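Local structure of Two-component system sensor histidine kinase (Bacteroides thetaiotaomicron, 3VA6) at residues 183-188 / 210-215; 251-256 / 279-284. The protein probably acts as a membrane-bound hybrid sensor kinase and transcription regulator, autophosphorylating on histidine with ATP, this chain being its extracellular propeller and beta-sandwich part. All coordinates share one frame; numbering follows the deposited sequence.

Contact 1: residues 183-188 / 210-215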
loop_
_atom_site.group_PDB
_atom_site.type_symbol
_atom_site.label_atom_id
_atom_site.label_comp_id
_atom_site.label_asym_id
_atom_site.label_seq_id
_atom_site.Cartn_x
_atom_site.Cartn_y
_atom_site.Cartn_z
ATOM N N PRO A 183 23.506 -22.859 22.205
ATOM C CA PRO A 183 24.870 -23.149 22.602
ATOM C C PRO A 183 25.395 -22.300 23.748
ATOM O O PRO A 183 25.104 -21.116 23.834
ATOM C CB PRO A 183 25.654 -22.825 21.341
ATOM C CG PRO A 183 24.737 -23.172 20.229
ATOM C CD PRO A 183 23.345 -22.929 20.740
ATOM N N VAL A 184 26.192 -22.934 24.595
ATOM C CA VAL A 184 26.843 -22.308 25.733
ATOM C C VAL A 184 28.311 -22.119 25.375
ATOM O O VAL A 184 28.976 -23.065 24.959
ATOM C CB VAL A 184 26.679 -23.180 26.994
ATOM C CG1 VAL A 184 27.764 -22.860 28.013
ATOM C CG2 VAL A 184 25.271 -23.000 27.557
ATOM N N HIS A 185 28.822 -20.901 25.512
ATOM C CA HIS A 185 30.133 -20.581 24.949
ATOM C C HIS A 185 31.233 -20.449 25.995
ATOM O O HIS A 185 31.023 -19.919 27.083
ATOM C CB HIS A 185 30.038 -19.326 24.071
ATOM C CG HIS A 185 29.017 -19.423 22.951
ATOM N ND1 HIS A 185 29.291 -20.011 21.764
ATOM C CD2 HIS A 185 27.710 -18.948 22.859
ATOM C CE1 HIS A 185 28.214 -19.938 20.960
ATOM N NE2 HIS A 185 27.243 -19.282 21.623
ATOM N N SER A 186 32.414 -20.974 25.697
ATOM C CA SER A 186 33.540 -20.830 26.630
ATOM C C SER A 186 33.859 -19.363 26.920
ATOM O O SER A 186 33.879 -18.963 28.053
ATOM C CB SER A 186 34.788 -21.565 26.165
ATOM O OG SER A 186 35.248 -21.051 24.944
ATOM N N SER A 187 34.080 -18.551 25.902
ATOM C CA SER A 187 34.300 -17.106 26.071
ATOM C C SER A 187 33.254 -16.355 26.917
ATOM O O SER A 187 33.527 -15.292 27.446
ATOM C CB SER A 187 34.232 -16.487 24.692
ATOM O OG SER A 187 32.938 -16.709 24.139
ATOM N N GLN A 188 32.033 -16.884 26.963
ATOM C CA GLN A 188 30.913 -16.293 27.723
ATOM C C GLN A 188 30.798 -16.912 29.119
ATOM O O GLN A 188 31.167 -18.076 29.324
ATOM C CB GLN A 188 29.580 -16.475 26.973
ATOM C CG GLN A 188 29.381 -15.510 25.835
ATOM C CD GLN A 188 28.214 -15.869 24.951
ATOM O OE1 GLN A 188 27.313 -16.612 25.341
ATOM N NE2 GLN A 188 28.209 -15.311 23.760
ATOM N N GLU A 210 25.519 -12.354 22.040
ATOM C CA GLU A 210 26.890 -11.874 21.945
ATOM C C GLU A 210 27.592 -12.787 20.949
ATOM O O GLU A 210 27.681 -13.999 21.156
ATOM C CB GLU A 210 27.560 -11.870 23.333
ATOM C CG GLU A 210 26.893 -10.947 24.337
ATOM C CD GLU A 210 26.770 -9.475 23.867
ATOM O OE1 GLU A 210 27.731 -8.689 24.117
ATOM O OE2 GLU A 210 25.704 -9.095 23.283
ATOM N N GLY A 211 28.004 -12.229 19.820
ATOM C CA GLY A 211 28.751 -12.982 18.823
ATOM C C GLY A 211 27.987 -13.794 17.800
ATOM O O GLY A 211 28.515 -14.099 16.758
ATOM N N TYR A 212 26.760 -14.182 18.073
ATOM C CA TYR A 212 26.137 -15.182 17.228
ATOM C C TYR A 212 24.756 -14.711 16.899
ATOM O O TYR A 212 24.125 -14.063 17.744
ATOM C CB TYR A 212 26.127 -16.544 17.929
ATOM C CG TYR A 212 27.531 -16.950 18.389
ATOM C CD1 TYR A 212 27.997 -16.612 19.652
ATOM C CD2 TYR A 212 28.404 -17.623 17.535
ATOM C CE1 TYR A 212 29.276 -16.941 20.056
ATOM C CE2 TYR A 212 29.691 -17.958 17.934
ATOM C CZ TYR A 212 30.136 -17.611 19.200
ATOM O OH TYR A 212 31.439 -17.928 19.605
ATOM N N LEU A 213 24.349 -14.950 15.643
ATOM C CA LEU A 213 22.989 -14.737 15.173
ATOM C C LEU A 213 22.382 -16.084 14.830
ATOM O O LEU A 213 22.804 -16.740 13.885
ATOM C CB LEU A 213 22.987 -13.848 13.919
ATOM C CG LEU A 213 21.649 -13.620 13.197
ATOM C CD1 LEU A 213 20.671 -12.848 14.035
ATOM C CD2 LEU A 213 21.941 -12.908 11.895
ATOM N N PHE A 214 21.373 -16.485 15.583
ATOM C CA PHE A 214 20.753 -17.788 15.373
ATOM C C PHE A 214 19.421 -17.711 14.651
ATOM O O PHE A 214 18.696 -16.717 14.727
ATOM C CB PHE A 214 20.503 -18.496 16.705
ATOM C CG PHE A 214 21.735 -18.907 17.408
ATOM C CD1 PHE A 214 22.236 -18.151 18.445
ATOM C CD2 PHE A 214 22.387 -20.037 17.031
ATOM C CE1 PHE A 214 23.372 -18.521 19.096
ATOM C CE2 PHE A 214 23.522 -20.416 17.671
ATOM C CZ PHE A 214 24.017 -19.654 18.708
ATOM N N GLN A 215 19.099 -18.817 13.996
ATOM C CA GLN A 215 17.784 -19.055 13.482
ATOM C C GLN A 215 17.200 -20.258 14.195
ATOM O O GLN A 215 17.728 -21.382 14.054
ATOM C CB GLN A 215 17.862 -19.325 11.995
ATOM C CG GLN A 215 17.883 -18.065 11.150
ATOM C CD GLN A 215 18.016 -18.364 9.683
ATOM O OE1 GLN A 215 17.097 -18.136 8.944
ATOM N NE2 GLN A 215 19.157 -18.917 9.264
#
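His185 and Tyr212 form an offset stack, the imidazole lying flat over one face of the phenol ring with the two planes only 1° from parallel. The ring centroids are 4.0 Å apart. Tyr212 CE1 sits over the middle of the imidazole, whereas His185 CE1 falls toward the rim of the phenol, and the two side chains enter the stack from opposite ends. Both rings swing out beside their own backbone N (chi1 -56° for His185, -54° for Tyr212) toward the other segment, where they overlap. On the other face of the imidazole is Pro183 C.

Pro183 and Phe214 approach from opposite directions, Pro183 CG resting 3.9 Å from Phe214 CZ, and the same CZ comes up to the edge of the His185 ring. Phe214 is the buried member of the pair.

At the polar end, the extended chain of Gln188 carries NE2 to 3.0 Å from Glu210 O and to the edge of the Tyr212 ring, beside the stack. The Glu210 carboxylate turns off elsewhere: OE2 hydrogen-bonds to Ser233 and Asn194.

The 183-188 loop, between strands 176-180 and 193-199, folds over strand 212-216, third in the following four-stranded propeller blade, where Phe214 also packs on Ile207 and Ile223.

Contact 2: residues 251-256 / 279-284; sequences NGLYVY and NIIWNI
Gly252 N donates a hydrogen bond to Asn279 O at 2.6 Å, the one clear polar link between these segments, with an N-H...O angle of 156°. Gly252 has no side chain, and its positive phi suits glycine. Asn279 CB comes beside this bond, 3.8 Å from Gly252 N. The Asn279 amide looks elsewhere, its OD1 accepting from the backbone N of His268.

This is a junction between neighbouring beta-propeller blades. Strand 252-256 is the third strand of one four-stranded blade. After the outer strand 264-266 and a loop, the chain enters the next blade at strand 281-286, so the loop end at Asn279 is tied back to the blade just left. A classic beta bulge, in which Trp282 and Asn283 together stand opposite Gly295, interrupts the entering strand.

The rest is aliphatic and buried. Ile281 reaches out with CD1, extended at the end of its chain, to 3.6 Å from Leu253 CB. Leu253 in turn has CG anti to its own backbone N (chi1 172°), and its CD1 meets Ile284 CD1 at 3.7 Å. Ile284 also packs on Ser236, Ala238 and Leu246, while Ile266 covers Leu253.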
loop_
_atom_site.group_PDB
_atom_site.type_symbol
_atom_site.label_atom_id
_atom_site.label_comp_id
_atom_site.label_asym_id
_atom_site.label_seq_id
_atom_site.Cartn_x
_atom_site.Cartn_y
_atom_site.Cartn_z
ATOM N N ASN A 251 28.878 -2.720 16.121
ATOM C CA ASN A 251 29.753 -2.363 15.016
ATOM C C ASN A 251 29.007 -2.392 13.677
ATOM O O ASN A 251 29.389 -3.094 12.730
ATOM C CB ASN A 251 30.958 -3.298 14.969
ATOM C CG ASN A 251 31.842 -3.037 13.777
ATOM O OD1 ASN A 251 32.299 -3.970 13.105
ATOM N ND2 ASN A 251 32.060 -1.763 13.480
ATOM N N GLY A 252 27.941 -1.610 13.620
ATOM C CA GLY A 252 27.287 -1.296 12.372
ATOM C C GLY A 252 26.187 -2.265 12.077
ATOM O O GLY A 252 25.779 -3.018 12.942
ATOM N N LEU A 253 25.705 -2.224 10.840
ATOM C CA LEU A 253 24.509 -2.936 10.429
ATOM C C LEU A 253 24.903 -4.028 9.459
ATOM O O LEU A 253 25.716 -3.808 8.566
ATOM C CB LEU A 253 23.539 -1.970 9.760
ATOM C CG LEU A 253 22.329 -2.596 9.100
ATOM C CD1 LEU A 253 21.560 -3.300 10.187
ATOM C CD2 LEU A 253 21.480 -1.549 8.414
ATOM N N TYR A 254 24.325 -5.207 9.647
ATOM C CA TYR A 254 24.521 -6.324 8.737
ATOM C C TYR A 254 23.176 -6.668 8.116
ATOM O O TYR A 254 22.147 -6.633 8.800
ATOM C CB TYR A 254 25.097 -7.535 9.470
ATOM C CG TYR A 254 26.514 -7.358 9.954
ATOM C CD1 TYR A 254 27.580 -7.555 9.093
ATOM C CD2 TYR A 254 26.788 -7.004 11.261
ATOM C CE1 TYR A 254 28.880 -7.404 9.512
ATOM C CE2 TYR A 254 28.086 -6.850 11.693
ATOM C CZ TYR A 254 29.134 -7.055 10.812
ATOM O OH TYR A 254 30.449 -6.909 11.236
ATOM N N VAL A 255 23.194 -6.999 6.824
ATOM C CA VAL A 255 22.001 -7.358 6.066
ATOM C C VAL A 255 22.180 -8.762 5.503
ATOM O O VAL A 255 23.194 -9.066 4.852
ATOM C CB VAL A 255 21.786 -6.383 4.894
ATOM C CG1 VAL A 255 20.335 -6.368 4.451
ATOM C CG2 VAL A 255 22.265 -4.989 5.270
ATOM N N TYR A 256 21.176 -9.609 5.727
ATOM C CA TYR A 256 21.188 -11.001 5.274
ATOM C C TYR A 256 20.083 -11.250 4.246
ATOM O O TYR A 256 18.945 -10.871 4.464
ATOM C CB TYR A 256 21.018 -11.919 6.485
ATOM C CG TYR A 256 20.823 -13.377 6.143
ATOM C CD1 TYR A 256 19.536 -13.898 5.902
ATOM C CD2 TYR A 256 21.909 -14.249 6.065
ATOM C CE1 TYR A 256 19.355 -15.233 5.585
ATOM C CE2 TYR A 256 21.727 -15.591 5.757
ATOM C CZ TYR A 256 20.451 -16.076 5.510
ATOM O OH TYR A 256 20.261 -17.402 5.228
ATOM N N ASN A 279 27.718 3.581 14.825
ATOM C CA ASN A 279 27.885 2.111 14.663
ATOM C C ASN A 279 27.191 1.211 15.715
ATOM O O ASN A 279 27.092 -0.010 15.524
ATOM C CB ASN A 279 29.372 1.733 14.559
ATOM C CG ASN A 279 29.994 2.195 13.263
ATOM O OD1 ASN A 279 29.319 2.349 12.253
ATOM N ND2 ASN A 279 31.285 2.439 13.289
ATOM N N ILE A 280 26.695 1.808 16.797
ATOM C CA ILE A 280 25.944 1.056 17.794
ATOM C C ILE A 280 24.450 1.264 17.524
ATOM O O ILE A 280 23.949 2.353 17.704
ATOM C CB ILE A 280 26.299 1.522 19.209
ATOM C CG1 ILE A 280 27.819 1.423 19.435
ATOM C CG2 ILE A 280 25.474 0.753 20.243
ATOM C CD1 ILE A 280 28.360 2.379 20.473
ATOM N N ILE A 281 23.777 0.204 17.067
ATOM C CA ILE A 281 22.358 0.219 16.736
ATOM C C ILE A 281 21.524 -0.511 17.772
ATOM O O ILE A 281 21.472 -1.740 17.789
ATOM C CB ILE A 281 22.092 -0.431 15.368
ATOM C CG1 ILE A 281 22.969 0.230 14.303
ATOM C CG2 ILE A 281 20.622 -0.275 14.992
ATOM C CD1 ILE A 281 22.780 -0.339 12.922
ATOM N N TRP A 282 20.843 0.267 18.608
ATOM C CA TRP A 282 19.986 -0.243 19.698
ATOM C C TRP A 282 18.667 -0.750 19.254
ATOM O O TRP A 282 18.037 -1.539 19.958
ATOM C CB TRP A 282 19.726 0.861 20.728
ATOM C CG TRP A 282 20.996 1.371 21.393
ATOM C CD1 TRP A 282 21.635 2.595 21.199
ATOM C CD2 TRP A 282 21.827 0.660 22.351
ATOM N NE1 TRP A 282 22.771 2.697 21.964
ATOM C CE2 TRP A 282 22.939 1.570 22.686
ATOM C CE3 TRP A 282 21.758 -0.583 22.965
ATOM C CZ2 TRP A 282 23.921 1.218 23.582
ATOM C CZ3 TRP A 282 22.755 -0.919 23.884
ATOM C CH2 TRP A 282 23.819 -0.045 24.172
ATOM N N ASN A 283 18.209 -0.252 18.106
ATOM C CA ASN A 283 16.904 -0.619 17.570
ATOM C C ASN A 283 16.758 -0.315 16.107
ATOM O O ASN A 283 17.180 0.729 15.661
ATOM C CB ASN A 283 15.795 0.102 18.308
ATOM C CG ASN A 283 14.465 -0.568 18.085
ATOM O OD1 ASN A 283 13.490 0.054 17.656
ATOM N ND2 ASN A 283 14.431 -1.871 18.310
ATOM N N ILE A 284 16.177 -1.255 15.370
ATOM C CA ILE A 284 15.771 -1.064 13.966
ATOM C C ILE A 284 14.267 -1.193 13.954
ATOM O O ILE A 284 13.746 -1.983 14.703
ATOM C CB ILE A 284 16.357 -2.144 13.035
ATOM C CG1 ILE A 284 17.887 -2.226 13.225
ATOM C CG2 ILE A 284 15.971 -1.898 11.588
ATOM C CD1 ILE A 284 18.556 -3.243 12.324
#

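In the fold
Contact 1 closes before contact 2 opens, and both lie in the first propeller of the chain, their centres 18 Å apart. The nearest atoms of the two come to about 4 Å without touching. The contacts share no sheet, but they sit on consecutive blades. Contact 1 lays the incoming loop on blade 193-229 at the surface, and contact 2 joins blade 232-266 to the next one, in a largely buried seam between the blades. The next blade is completed by strand 13-15 from near the N-terminus, which closes the propeller ring. Between the contacts, Tyr254 stacks on Phe229 and Leu213 packs on Ile234 and Leu237 of strand 232-239, so consecutive blades of this extracellular part are bound side by side.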